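Local structure of oxalate biosynthetic component 1 (Burkholderia thailandensis, 5IKY) at residues L293-L298 with L337-E342; N328-L333 with T362-P367; E350-T355 with V383-R388; S445-L450 with R522-M527. The protein produces oxalate in quorum sensing-dependent oxalogenesis as a bifunctional enzyme that combines serine hydrolase and lyase activities. All coordinates share one frame; numbering follows the deposited sequence.

How the contacts relate
Contacts 1, 2 and 3 illustrate how a TIM barrel is held together by contacts between segments some 30 to 40 residues apart, and all three lie in the part of the chain related to beta-keto acid cleavage enzymes. Contacts 1 and 2 share helix 330-343, touch each other and have centres 14 Å apart; along the chain their segments alternate, as do those of contacts 2 and 3, centres 16 Å apart. Contact 3 follows contact 1 in series, at the C-terminal ends of strands 346-351 and 375-380 of the parallel barrel sheet, near the magnesium ion. Contact 4 comes last, near the N-terminal end of strand 446-451 in that sheet; like contacts 1 and 2, it is structural packing.

Contact 1 of 4, residues L293-L298 with L337-E342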
loop_
_atom_site.group_PDB
_atom_site.type_symbol
_atom_site.label_atom_id
_atom_site.label_comp_id
_atom_site.label_asym_id
_atom_site.label_seq_id
_atom_site.Cartn_x
_atom_site.Cartn_y
_atom_site.Cartn_z
ATOM N N LEU A 293 -29.822 11.757 8.820
ATOM C CA LEU A 293 -28.403 12.075 8.702
ATOM C C LEU A 293 -27.548 10.843 8.980
ATOM O O LEU A 293 -26.451 10.697 8.439
ATOM C CB LEU A 293 -28.026 13.214 9.656
ATOM C CG LEU A 293 -26.543 13.583 9.736
ATOM C CD1 LEU A 293 -26.020 13.997 8.373
ATOM C CD2 LEU A 293 -26.306 14.686 10.757
ATOM N N ARG A 294 -28.073 9.941 9.803
ATOM C CA ARG A 294 -27.346 8.738 10.195
ATOM C C ARG A 294 -27.156 7.751 9.038
ATOM O O ARG A 294 -26.591 6.675 9.227
ATOM C CB ARG A 294 -28.061 8.048 11.362
ATOM C CG ARG A 294 -28.105 8.886 12.636
ATOM C CD ARG A 294 -28.703 8.107 13.798
ATOM N NE ARG A 294 -27.867 6.975 14.188
ATOM C CZ ARG A 294 -28.169 6.120 15.161
ATOM N NH1 ARG A 294 -29.293 6.265 15.848
ATOM N NH2 ARG A 294 -27.344 5.120 15.450
ATOM N N ARG A 295 -27.624 8.120 7.849
ATOM C CA ARG A 295 -27.411 7.306 6.654
ATOM C C ARG A 295 -27.142 8.163 5.414
ATOM O O ARG A 295 -26.966 7.637 4.318
ATOM C CB ARG A 295 -28.612 6.390 6.406
ATOM C CG ARG A 295 -29.940 7.111 6.241
ATOM C CD ARG A 295 -31.052 6.125 5.886
ATOM N NE ARG A 295 -32.355 6.775 5.777
ATOM C CZ ARG A 295 -33.211 6.916 6.786
ATOM N NH1 ARG A 295 -32.908 6.449 7.991
ATOM N NH2 ARG A 295 -34.374 7.524 6.589
ATOM N N ALA A 296 -27.099 9.479 5.598
ATOM C CA ALA A 296 -26.890 10.406 4.487
ATOM C C ALA A 296 -25.504 10.255 3.858
ATOM O O ALA A 296 -25.314 10.557 2.681
ATOM C CB ALA A 296 -27.099 11.838 4.950
ATOM N N HIS A 297 -24.540 9.786 4.643
ATOM C CA HIS A 297 -23.184 9.576 4.142
ATOM C C HIS A 297 -23.027 8.214 3.468
ATOM O O HIS A 297 -21.986 7.917 2.884
ATOM C CB HIS A 297 -22.156 9.732 5.268
ATOM C CG HIS A 297 -22.382 8.828 6.443
ATOM N ND1 HIS A 297 -23.636 8.527 6.931
ATOM C CD2 HIS A 297 -21.502 8.189 7.251
ATOM C CE1 HIS A 297 -23.519 7.726 7.977
ATOM N NE2 HIS A 297 -22.235 7.507 8.192
ATOM N N LEU A 298 -24.069 7.394 3.540
ATOM C CA LEU A 298 -24.040 6.083 2.907
ATOM C C LEU A 298 -24.578 6.173 1.485
ATOM O O LEU A 298 -25.756 5.926 1.228
ATOM C CB LEU A 298 -24.841 5.078 3.729
ATOM C CG LEU A 298 -24.396 5.015 5.191
ATOM C CD1 LEU A 298 -25.301 4.098 5.980
ATOM C CD2 LEU A 298 -22.948 4.569 5.309
ATOM N N LEU A 337 -31.745 -0.477 7.346
ATOM C CA LEU A 337 -31.542 -1.717 6.603
ATOM C C LEU A 337 -32.079 -1.628 5.179
ATOM O O LEU A 337 -31.476 -2.164 4.250
ATOM C CB LEU A 337 -32.192 -2.896 7.330
ATOM C CG LEU A 337 -31.489 -3.346 8.612
ATOM C CD1 LEU A 337 -32.127 -4.610 9.162
ATOM C CD2 LEU A 337 -30.003 -3.557 8.371
ATOM N N ALA A 338 -33.205 -0.946 5.006
ATOM C CA ALA A 338 -33.782 -0.784 3.678
ATOM C C ALA A 338 -32.839 0.033 2.806
ATOM O O ALA A 338 -32.613 -0.293 1.640
ATOM C CB ALA A 338 -35.141 -0.124 3.757
ATOM N N HIS A 339 -32.280 1.085 3.394
ATOM C CA HIS A 339 -31.342 1.955 2.700
ATOM C C HIS A 339 -30.008 1.257 2.420
ATOM O O HIS A 339 -29.460 1.389 1.325
ATOM C CB HIS A 339 -31.103 3.229 3.509
ATOM C CG HIS A 339 -30.148 4.179 2.859
ATOM N ND1 HIS A 339 -30.513 5.001 1.816
ATOM C CD2 HIS A 339 -28.840 4.428 3.096
ATOM C CE1 HIS A 339 -29.471 5.719 1.440
ATOM N NE2 HIS A 339 -28.443 5.391 2.201
ATOM N N PHE A 340 -29.494 0.521 3.407
ATOM C CA PHE A 340 -28.268 -0.265 3.234
ATOM C C PHE A 340 -28.362 -1.161 2.000
ATOM O O PHE A 340 -27.397 -1.322 1.252
ATOM C CB PHE A 340 -27.983 -1.149 4.457
ATOM C CG PHE A 340 -27.499 -0.407 5.678
ATOM C CD1 PHE A 340 -27.693 0.952 5.824
ATOM C CD2 PHE A 340 -26.843 -1.093 6.690
ATOM C CE1 PHE A 340 -27.262 1.608 6.959
ATOM C CE2 PHE A 340 -26.398 -0.437 7.823
ATOM C CZ PHE A 340 -26.606 0.916 7.957
ATOM N N ALA A 341 -29.539 -1.742 1.800
ATOM C CA ALA A 341 -29.757 -2.707 0.728
ATOM C C ALA A 341 -29.760 -2.048 -0.648
ATOM O O ALA A 341 -29.231 -2.605 -1.608
ATOM C CB ALA A 341 -31.065 -3.454 0.958
ATOM N N GLU A 342 -30.355 -0.863 -0.742
ATOM C CA GLU A 342 -30.441 -0.155 -2.014
ATOM C C GLU A 342 -29.077 0.363 -2.461
ATOM O O GLU A 342 -28.848 0.590 -3.648
ATOM C CB GLU A 342 -31.433 1.007 -1.914
#
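His339 meets Arg295 and Leu298 with two different parts of one ring. At the rim, NE2 donates a hydrogen bond to the backbone O of Leu298 (2.9 Å, N-H...O angle 151°). The donor lies in the carbonyl plane, whereas the acceptor sits somewhat out of the imidazole plane. Over a face, the methylene CD of Arg295 makes a CH-pi contact, 4.1 Å from the centroid of the His339 ring. The aliphatic part of Arg295 does the packing, and its charged end turns back toward the preceding turn of helix 330-343, where NH1 is hydrogen-bonded to OE1 of Gln336. The guanidinium is turned 48° from the imidazole plane, so the two flat groups do not stack. The ring is carried out to both partners because CG of His339 stands opposite its backbone N (chi1 -180°).

Beside this pair, CD1 of Leu298 presses on CE1 of Phe340 at 3.3 Å, the two side chains meeting aslant.

Behind the first shell, Leu298 and Phe340 both rest on Ala311 of strand 310-313, so the apolar half of the contact lies against the sheet. Helix 330-343 follows that strand and leads into the parallel neighbour 346-351, a beta-alpha-beta crossover; the short helix 293-296, from the preceding connection, packs beside it in the outer layer of a TIM barrel.

Contact 2 of 4, residues N328-L333 with T362-P367; sequences NPNAFL and TLYQSP
Tyr364 reaches across to Asn330 and Leu333 with the far end of its ring, and its course shows how one long side chain can tie two helix starts together. From CB, which points toward the segment 328-333, the chain leaves with CG beside the backbone N (chi1 -81°), and this sends the ring outward from the turn that precedes helix 365-370. The near half of the ring spans the distance between the segments, and contact with 328-333 begins only farther out.

At CE2 the ring comes within 3.8 Å of OD1 of Asn330. CZ is approached from two residues, by the same OD1 and by the methyl CD1 of Leu333, the latter also at 3.8 Å and arriving obliquely to the ring. The tip carries the main interaction: OH of Tyr364 donates a hydrogen bond to OD1 of Asn330 (2.9 Å). The acceptor lies near the plane of the phenol, while seen from the amide the donor is tilted 22° from the carbonyl plane. The same hydroxyl is packed by Leu333, whose CD1 is 3.3 Å from OH of Tyr364. One group thus meets a polar and an apolar neighbour, spaced a helical turn apart.

Pro329 occupies the N-cap of helix 330-343. Tyr364 also leans on Pro315 in the loop after strand 310-313. Farther along, Leu337 packs against Pro367, so helix 330-343, before strand 346-351, meets both the lead-in and the first turn of helix 365-370, which follows that strand and the short helix 354-360.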
loop_
_atom_site.group_PDB
_atom_site.type_symbol
_atom_site.label_atom_id
_atom_site.label_comp_id
_atom_site.label_asym_id
_atom_site.label_seq_id
_atom_site.Cartn_x
_atom_site.Cartn_y
_atom_site.Cartn_z
ATOM N N ASN A 328 -31.831 3.486 19.280
ATOM C CA ASN A 328 -32.026 2.943 17.943
ATOM C C ASN A 328 -33.413 2.319 17.796
ATOM O O ASN A 328 -33.557 1.099 17.864
ATOM C CB ASN A 328 -30.943 1.905 17.615
ATOM C CG ASN A 328 -29.531 2.473 17.717
ATOM O OD1 ASN A 328 -29.048 3.139 16.801
ATOM N ND2 ASN A 328 -28.862 2.202 18.831
ATOM N N PRO A 329 -34.440 3.162 17.602
ATOM C CA PRO A 329 -35.820 2.691 17.441
ATOM C C PRO A 329 -35.972 1.744 16.253
ATOM O O PRO A 329 -35.201 1.825 15.296
ATOM C CB PRO A 329 -36.611 3.985 17.218
ATOM C CG PRO A 329 -35.772 5.048 17.841
ATOM C CD PRO A 329 -34.357 4.632 17.580
ATOM N N ASN A 330 -36.967 0.867 16.322
ATOM C CA ASN A 330 -37.133 -0.201 15.344
ATOM C C ASN A 330 -37.459 0.284 13.930
ATOM O O ASN A 330 -36.900 -0.224 12.957
ATOM C CB ASN A 330 -38.215 -1.172 15.823
ATOM C CG ASN A 330 -37.806 -1.921 17.078
ATOM O OD1 ASN A 330 -36.652 -2.326 17.223
ATOM N ND2 ASN A 330 -38.750 -2.107 17.995
ATOM N N ALA A 331 -38.361 1.255 13.814
ATOM C CA ALA A 331 -38.714 1.799 12.503
ATOM C C ALA A 331 -37.512 2.472 11.855
ATOM O O ALA A 331 -37.322 2.390 10.643
ATOM C CB ALA A 331 -39.860 2.783 12.620
ATOM N N PHE A 332 -36.713 3.145 12.675
ATOM C CA PHE A 332 -35.493 3.781 12.201
ATOM C C PHE A 332 -34.531 2.741 11.649
ATOM O O PHE A 332 -34.032 2.873 10.531
ATOM C CB PHE A 332 -34.824 4.575 13.325
ATOM C CG PHE A 332 -33.388 4.909 13.050
ATOM C CD1 PHE A 332 -33.056 5.871 12.112
ATOM C CD2 PHE A 332 -32.370 4.261 13.730
ATOM C CE1 PHE A 332 -31.736 6.175 11.853
ATOM C CE2 PHE A 332 -31.047 4.563 13.479
ATOM C CZ PHE A 332 -30.728 5.522 12.541
ATOM N N LEU A 333 -34.280 1.705 12.445
ATOM C CA LEU A 333 -33.393 0.619 12.045
ATOM C C LEU A 333 -33.878 -0.075 10.778
ATOM O O LEU A 333 -33.072 -0.519 9.960
ATOM C CB LEU A 333 -33.256 -0.395 13.177
ATOM C CG LEU A 333 -32.492 0.130 14.391
ATOM C CD1 LEU A 333 -32.462 -0.910 15.491
ATOM C CD2 LEU A 333 -31.079 0.521 13.982
ATOM N N THR A 362 -32.890 -12.926 18.061
ATOM C CA THR A 362 -34.323 -13.182 18.021
ATOM C C THR A 362 -34.999 -12.362 16.931
ATOM O O THR A 362 -35.178 -12.827 15.807
ATOM C CB THR A 362 -35.002 -12.881 19.381
ATOM O OG1 THR A 362 -34.781 -11.513 19.749
ATOM C CG2 THR A 362 -34.448 -13.789 20.465
ATOM N N LEU A 363 -35.358 -11.132 17.270
ATOM C CA LEU A 363 -36.195 -10.311 16.409
ATOM C C LEU A 363 -35.493 -9.857 15.131
ATOM O O LEU A 363 -36.126 -9.723 14.082
ATOM C CB LEU A 363 -36.680 -9.096 17.188
ATOM C CG LEU A 363 -38.013 -8.503 16.756
ATOM C CD1 LEU A 363 -39.081 -9.579 16.629
ATOM C CD2 LEU A 363 -38.408 -7.497 17.794
ATOM N N TYR A 364 -34.190 -9.615 15.222
ATOM C CA TYR A 364 -33.426 -9.126 14.080
ATOM C C TYR A 364 -32.653 -10.229 13.369
ATOM O O TYR A 364 -31.947 -9.964 12.397
ATOM C CB TYR A 364 -32.458 -8.023 14.520
ATOM C CG TYR A 364 -33.113 -6.670 14.647
ATOM C CD1 TYR A 364 -33.255 -5.838 13.540
ATOM C CD2 TYR A 364 -33.603 -6.227 15.868
ATOM C CE1 TYR A 364 -33.863 -4.600 13.652
ATOM C CE2 TYR A 364 -34.203 -4.991 15.991
ATOM C CZ TYR A 364 -34.336 -4.183 14.880
ATOM O OH TYR A 364 -34.943 -2.954 14.999
ATOM N N GLN A 365 -32.793 -11.462 13.846
ATOM C CA GLN A 365 -32.045 -12.582 13.284
ATOM C C GLN A 365 -32.289 -12.711 11.788
ATOM O O GLN A 365 -31.347 -12.765 10.999
ATOM C CB GLN A 365 -32.412 -13.883 13.997
ATOM C CG GLN A 365 -31.381 -14.990 13.842
ATOM C CD GLN A 365 -31.485 -15.715 12.510
ATOM O OE1 GLN A 365 -32.541 -15.723 11.873
ATOM N NE2 GLN A 365 -30.385 -16.318 12.078
ATOM N N SER A 366 -33.558 -12.744 11.401
ATOM C CA SER A 366 -33.915 -12.873 9.994
ATOM C C SER A 366 -33.592 -11.609 9.168
ATOM O O SER A 366 -32.992 -11.725 8.102
ATOM C CB SER A 366 -35.399 -13.250 9.857
ATOM O OG SER A 366 -35.828 -13.150 8.514
ATOM N N PRO A 367 -33.981 -10.406 9.643
ATOM C CA PRO A 367 -33.620 -9.219 8.852
ATOM C C PRO A 367 -32.114 -9.028 8.642
ATOM O O PRO A 367 -31.710 -8.481 7.614
ATOM C CB PRO A 367 -34.186 -8.061 9.682
ATOM C CG PRO A 367 -35.332 -8.661 10.410
ATOM C CD PRO A 367 -34.882 -10.051 10.758
#

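Contact 3 of 4, residues E350-T355 with V383-R388; sequences EVFNHT and VDQYHR
Gln385 lies across Phe352 and Asn353 where strands 346-351 and 375-380 of the TIM barrel run out into their C-terminal loops, the end at which this fold places its active sites. The chain of Gln385 bends at chi2 (-79°), laying the amide beside Phe352 with the ring and amide planes 43° apart; NE2 of Gln385 is 3.9 Å from CD1 of Phe352. The side chain of Phe352 is about 6 Å from the magnesium ion, whose site includes His227 and Glu477.

Asn353 and Gln385 meet nearly at a right angle. ND2 of Asn353 donates to OE1 of Gln385 (3.3 Å). The acceptor lies in the amide plane of Asn353, but the donor stands above the carbonyl plane of Gln385, away from its lone pairs. Asn353 is also the N-cap of helix 354-360: OD1 takes the N-H of Ile356, and ND2 has a further acceptor in the O of Pro317, so both ends of the amide are held.

In the first turn of that helix, OG1 of Thr355 is hydrogen-bonded to OD2 of Asp398 and lies 3.8 Å from CD2 of His387.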
loop_
_atom_site.group_PDB
_atom_site.type_symbol
_atom_site.label_atom_id
_atom_site.label_comp_id
_atom_site.label_asym_id
_atom_site.label_seq_id
_atom_site.Cartn_x
_atom_site.Cartn_y
_atom_site.Cartn_z
ATOM N N GLU A 350 -22.657 -3.532 16.044
ATOM C CA GLU A 350 -21.880 -3.094 17.191
ATOM C C GLU A 350 -22.536 -3.640 18.451
ATOM O O GLU A 350 -23.577 -3.146 18.885
ATOM C CB GLU A 350 -21.778 -1.570 17.232
ATOM C CG GLU A 350 -21.308 -0.953 15.923
ATOM C CD GLU A 350 -20.300 0.162 16.126
ATOM O OE1 GLU A 350 -20.719 1.298 16.434
ATOM O OE2 GLU A 350 -19.086 -0.096 15.969
ATOM N N VAL A 351 -21.940 -4.682 19.017
ATOM C CA VAL A 351 -22.506 -5.343 20.182
ATOM C C VAL A 351 -22.056 -4.657 21.471
ATOM O O VAL A 351 -21.026 -5.004 22.049
ATOM C CB VAL A 351 -22.118 -6.830 20.214
ATOM C CG1 VAL A 351 -22.777 -7.525 21.389
ATOM C CG2 VAL A 351 -22.522 -7.500 18.907
ATOM N N PHE A 352 -22.834 -3.674 21.909
ATOM C CA PHE A 352 -22.501 -2.910 23.105
ATOM C C PHE A 352 -22.938 -3.611 24.386
ATOM O O PHE A 352 -22.233 -3.564 25.395
ATOM C CB PHE A 352 -23.134 -1.519 23.041
ATOM C CG PHE A 352 -22.426 -0.570 22.119
ATOM C CD1 PHE A 352 -21.284 0.095 22.535
ATOM C CD2 PHE A 352 -22.904 -0.334 20.842
ATOM C CE1 PHE A 352 -20.631 0.971 21.695
ATOM C CE2 PHE A 352 -22.254 0.546 19.997
ATOM C CZ PHE A 352 -21.116 1.198 20.424
ATOM N N ASN A 353 -24.102 -4.251 24.347
ATOM C CA ASN A 353 -24.688 -4.835 25.551
ATOM C C ASN A 353 -25.441 -6.136 25.282
ATOM O O ASN A 353 -25.614 -6.539 24.131
ATOM C CB ASN A 353 -25.627 -3.824 26.213
ATOM C CG ASN A 353 -26.568 -3.167 25.223
ATOM O OD1 ASN A 353 -27.439 -3.824 24.648
ATOM N ND2 ASN A 353 -26.413 -1.860 25.032
ATOM N N HIS A 354 -25.896 -6.783 26.351
ATOM C CA HIS A 354 -26.612 -8.051 26.240
ATOM C C HIS A 354 -27.967 -7.896 25.555
ATOM O O HIS A 354 -28.469 -8.840 24.946
ATOM C CB HIS A 354 -26.797 -8.685 27.620
ATOM C CG HIS A 354 -25.550 -9.304 28.168
ATOM N ND1 HIS A 354 -24.993 -10.448 27.639
ATOM C CD2 HIS A 354 -24.747 -8.937 29.195
ATOM C CE1 HIS A 354 -23.903 -10.761 28.317
ATOM N NE2 HIS A 354 -23.732 -9.860 29.267
ATOM N N THR A 355 -28.553 -6.708 25.650
ATOM C CA THR A 355 -29.824 -6.445 24.986
ATOM C C THR A 355 -29.648 -6.458 23.467
ATOM O O THR A 355 -30.531 -6.908 22.737
ATOM C CB THR A 355 -30.428 -5.101 25.436
ATOM O OG1 THR A 355 -30.501 -5.065 26.866
ATOM C CG2 THR A 355 -31.824 -4.918 24.859
ATOM N N VAL A 383 -16.502 -2.090 28.109
ATOM C CA VAL A 383 -17.096 -0.757 28.141
ATOM C C VAL A 383 -18.410 -0.797 28.915
ATOM O O VAL A 383 -19.378 -1.412 28.471
ATOM C CB VAL A 383 -17.344 -0.211 26.722
ATOM C CG1 VAL A 383 -18.143 1.086 26.779
ATOM C CG2 VAL A 383 -16.023 -0.005 25.997
ATOM N N ASP A 384 -18.437 -0.141 30.072
ATOM C CA ASP A 384 -19.585 -0.220 30.975
ATOM C C ASP A 384 -20.871 0.320 30.352
ATOM O O ASP A 384 -20.924 1.461 29.893
ATOM C CB ASP A 384 -19.286 0.523 32.277
ATOM C CG ASP A 384 -18.199 -0.147 33.092
ATOM O OD1 ASP A 384 -17.831 -1.293 32.758
ATOM O OD2 ASP A 384 -17.718 0.465 34.070
ATOM N N GLN A 385 -21.904 -0.518 30.355
ATOM C CA GLN A 385 -23.186 -0.188 29.744
ATOM C C GLN A 385 -24.338 -0.259 30.741
ATOM O O GLN A 385 -24.300 -1.025 31.705
ATOM C CB GLN A 385 -23.469 -1.127 28.568
ATOM C CG GLN A 385 -22.671 -0.817 27.313
ATOM C CD GLN A 385 -23.254 0.344 26.532
ATOM O OE1 GLN A 385 -24.471 0.441 26.352
ATOM N NE2 GLN A 385 -22.388 1.238 26.068
ATOM N N TYR A 386 -25.365 0.546 30.492
ATOM C CA TYR A 386 -26.594 0.504 31.274
ATOM C C TYR A 386 -27.755 -0.041 30.451
ATOM O O TYR A 386 -27.864 0.233 29.256
ATOM C CB TYR A 386 -26.961 1.901 31.788
ATOM C CG TYR A 386 -26.314 2.299 33.093
ATOM C CD1 TYR A 386 -26.040 1.357 34.077
ATOM C CD2 TYR A 386 -25.978 3.625 33.342
ATOM C CE1 TYR A 386 -25.449 1.728 35.274
ATOM C CE2 TYR A 386 -25.389 4.004 34.530
ATOM C CZ TYR A 386 -25.124 3.053 35.492
ATOM O OH TYR A 386 -24.535 3.429 36.676
ATOM N N HIS A 387 -28.617 -0.818 31.091
ATOM C CA HIS A 387 -29.961 -1.022 30.574
ATOM C C HIS A 387 -30.895 -0.175 31.418
ATOM O O HIS A 387 -30.758 -0.127 32.639
ATOM C CB HIS A 387 -30.379 -2.489 30.621
ATOM C CG HIS A 387 -31.836 -2.705 30.348
ATOM N ND1 HIS A 387 -32.785 -2.728 31.349
ATOM C CD2 HIS A 387 -32.508 -2.903 29.190
ATOM C CE1 HIS A 387 -33.977 -2.932 30.819
ATOM N NE2 HIS A 387 -33.838 -3.042 29.510
ATOM N N ARG A 388 -31.835 0.504 30.773
ATOM C CA ARG A 388 -32.764 1.355 31.500
ATOM C C ARG A 388 -34.188 0.827 31.419
ATOM O O ARG A 388 -34.734 0.642 30.332
ATOM C CB ARG A 388 -32.705 2.788 30.970
ATOM C CG ARG A 388 -33.811 3.686 31.501
ATOM C CD ARG A 388 -33.394 5.141 31.432
ATOM N NE ARG A 388 -32.380 5.445 32.435
ATOM C CZ ARG A 388 -31.516 6.449 32.343
ATOM N NH1 ARG A 388 -31.530 7.236 31.281
ATOM N NH2 ARG A 388 -30.628 6.653 33.304
#

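Contact 4 of 4, residues S445-L450 with R522-M527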
loop_
_atom_site.group_PDB
_atom_site.type_symbol
_atom_site.label_atom_id
_atom_site.label_comp_id
_atom_site.label_asym_id
_atom_site.label_seq_id
_atom_site.Cartn_x
_atom_site.Cartn_y
_atom_site.Cartn_z
ATOM N N SER A 445 -23.472 -18.341 9.367
ATOM C CA SER A 445 -22.401 -17.642 8.664
ATOM C C SER A 445 -22.192 -16.250 9.253
ATOM O O SER A 445 -22.956 -15.327 8.967
ATOM C CB SER A 445 -22.712 -17.544 7.166
ATOM O OG SER A 445 -21.634 -16.957 6.456
ATOM N N CYS A 446 -21.161 -16.099 10.079
ATOM C CA CYS A 446 -20.889 -14.810 10.701
ATOM C C CYS A 446 -19.421 -14.624 11.074
ATOM O O CYS A 446 -18.705 -15.590 11.333
ATOM C CB CYS A 446 -21.757 -14.627 11.948
ATOM S SG CYS A 446 -21.212 -15.582 13.380
ATOM N N LYS A 447 -18.990 -13.367 11.100
ATOM C CA LYS A 447 -17.652 -13.002 11.556
ATOM C C LYS A 447 -17.755 -12.189 12.837
ATOM O O LYS A 447 -18.604 -11.306 12.950
ATOM C CB LYS A 447 -16.908 -12.201 10.488
ATOM C CG LYS A 447 -16.716 -12.933 9.173
ATOM C CD LYS A 447 -15.743 -14.083 9.331
ATOM C CE LYS A 447 -15.535 -14.806 8.015
ATOM N NZ LYS A 447 -14.518 -15.886 8.139
ATOM N N ILE A 448 -16.892 -12.490 13.804
ATOM C CA ILE A 448 -16.902 -11.779 15.077
ATOM C C ILE A 448 -15.541 -11.169 15.385
ATOM O O ILE A 448 -14.528 -11.869 15.394
ATOM C CB ILE A 448 -17.307 -12.703 16.236
ATOM C CG1 ILE A 448 -18.693 -13.303 15.984
ATOM C CG2 ILE A 448 -17.286 -11.945 17.555
ATOM C CD1 ILE A 448 -19.093 -14.347 17.002
ATOM N N SER A 449 -15.524 -9.864 15.637
ATOM C CA SER A 449 -14.291 -9.172 15.993
ATOM C C SER A 449 -14.352 -8.616 17.413
ATOM O O SER A 449 -15.427 -8.490 18.002
ATOM C CB SER A 449 -13.999 -8.044 15.000
ATOM O OG SER A 449 -13.802 -8.558 13.694
ATOM N N LEU A 450 -13.185 -8.277 17.953
ATOM C CA LEU A 450 -13.080 -7.790 19.322
ATOM C C LEU A 450 -12.371 -6.443 19.407
ATOM O O LEU A 450 -11.374 -6.211 18.722
ATOM C CB LEU A 450 -12.336 -8.810 20.184
ATOM C CG LEU A 450 -11.993 -8.409 21.620
ATOM C CD1 LEU A 450 -13.257 -8.307 22.453
ATOM C CD2 LEU A 450 -11.014 -9.393 22.238
ATOM N N ARG A 522 -12.151 -9.235 1.238
ATOM C CA ARG A 522 -13.295 -8.923 0.387
ATOM C C ARG A 522 -13.851 -10.191 -0.255
ATOM O O ARG A 522 -15.052 -10.290 -0.505
ATOM C CB ARG A 522 -12.919 -7.898 -0.690
ATOM C CG ARG A 522 -12.483 -6.555 -0.131
ATOM C CD ARG A 522 -12.328 -5.510 -1.220
ATOM N NE ARG A 522 -13.605 -4.881 -1.526
ATOM C CZ ARG A 522 -13.961 -3.673 -1.110
ATOM N NH1 ARG A 522 -13.122 -2.938 -0.389
ATOM N NH2 ARG A 522 -15.148 -3.188 -1.437
ATOM N N ASP A 523 -12.979 -11.164 -0.511
ATOM C CA ASP A 523 -13.422 -12.460 -1.018
ATOM C C ASP A 523 -14.143 -13.250 0.070
ATOM O O ASP A 523 -15.191 -13.842 -0.178
ATOM C CB ASP A 523 -12.244 -13.275 -1.560
ATOM C CG ASP A 523 -11.666 -12.693 -2.840
ATOM O OD1 ASP A 523 -12.307 -11.801 -3.438
ATOM O OD2 ASP A 523 -10.577 -13.143 -3.256
ATOM N N GLU A 524 -13.578 -13.251 1.273
ATOM C CA GLU A 524 -14.160 -13.981 2.396
ATOM C C GLU A 524 -15.533 -13.445 2.800
ATOM O O GLU A 524 -16.374 -14.193 3.294
ATOM C CB GLU A 524 -13.225 -13.936 3.608
ATOM C CG GLU A 524 -12.070 -14.921 3.559
ATOM C CD GLU A 524 -11.248 -14.909 4.835
ATOM O OE1 GLU A 524 -11.846 -14.780 5.924
ATOM O OE2 GLU A 524 -10.007 -15.033 4.751
ATOM N N LEU A 525 -15.752 -12.151 2.596
ATOM C CA LEU A 525 -16.991 -11.511 3.030
ATOM C C LEU A 525 -17.966 -11.322 1.874
ATOM O O LEU A 525 -19.092 -10.864 2.072
ATOM C CB LEU A 525 -16.694 -10.157 3.682
ATOM C CG LEU A 525 -15.704 -10.149 4.851
ATOM C CD1 LEU A 525 -15.535 -8.742 5.416
ATOM C CD2 LEU A 525 -16.148 -11.114 5.940
ATOM N N GLY A 526 -17.530 -11.673 0.670
ATOM C CA GLY A 526 -18.335 -11.470 -0.520
ATOM C C GLY A 526 -18.458 -10.002 -0.888
ATOM O O GLY A 526 -19.553 -9.519 -1.160
ATOM N N MET A 527 -17.332 -9.292 -0.895
ATOM C CA MET A 527 -17.324 -7.859 -1.180
ATOM C C MET A 527 -16.278 -7.478 -2.218
ATOM O O MET A 527 -15.692 -6.397 -2.143
ATOM C CB MET A 527 -17.061 -7.051 0.093
ATOM C CG MET A 527 -18.094 -7.203 1.185
ATOM S SD MET A 527 -17.573 -6.317 2.665
ATOM C CE MET A 527 -19.007 -6.544 3.710
#
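CG of Lys447 lies beside the backbone N (chi1 -60°), which sets it against CD2 of Leu525, 3.8 Å away; the chain then bends once, at chi2 (-69°), and runs straight to NZ. This straight remainder carries the ammonium group to the carboxylate of Glu524. The glutamate side chain is extended beyond its CG and meets the lysine at about a right angle. The result is a long salt bridge, with NZ of Lys447 3.6 Å from OE1 of Glu524, better described as a loose electrostatic pairing near the surface than as a tight ion pair.

The lysine belongs to strand 446-451 of the TIM barrel, close to the strand's N-terminal end, where its backbone pairs with Val375 and Phe377 of the parallel strand 375-380. Leu525 lies against Leu376 of that neighbour as well as against Lys447, so the end of helix 518-524 is seated on the rim of the barrel.

Just past these two residues the helix ends at Gly526, whose positive phi (71°) belongs to a Schellman motif: N of Met527 bonds back to O of Arg522, and N of Gly526 makes a weak bond to O of Asp523. The turn brings O of Met527 round to the side chain of Arg522, whose NE donates to it at 2.7 Å. Arg522 also reaches the O of Ser273 through NH1, while the O of Leu525 accepts a hydrogen bond from NH1 of Arg346 at the start of strand 346-351.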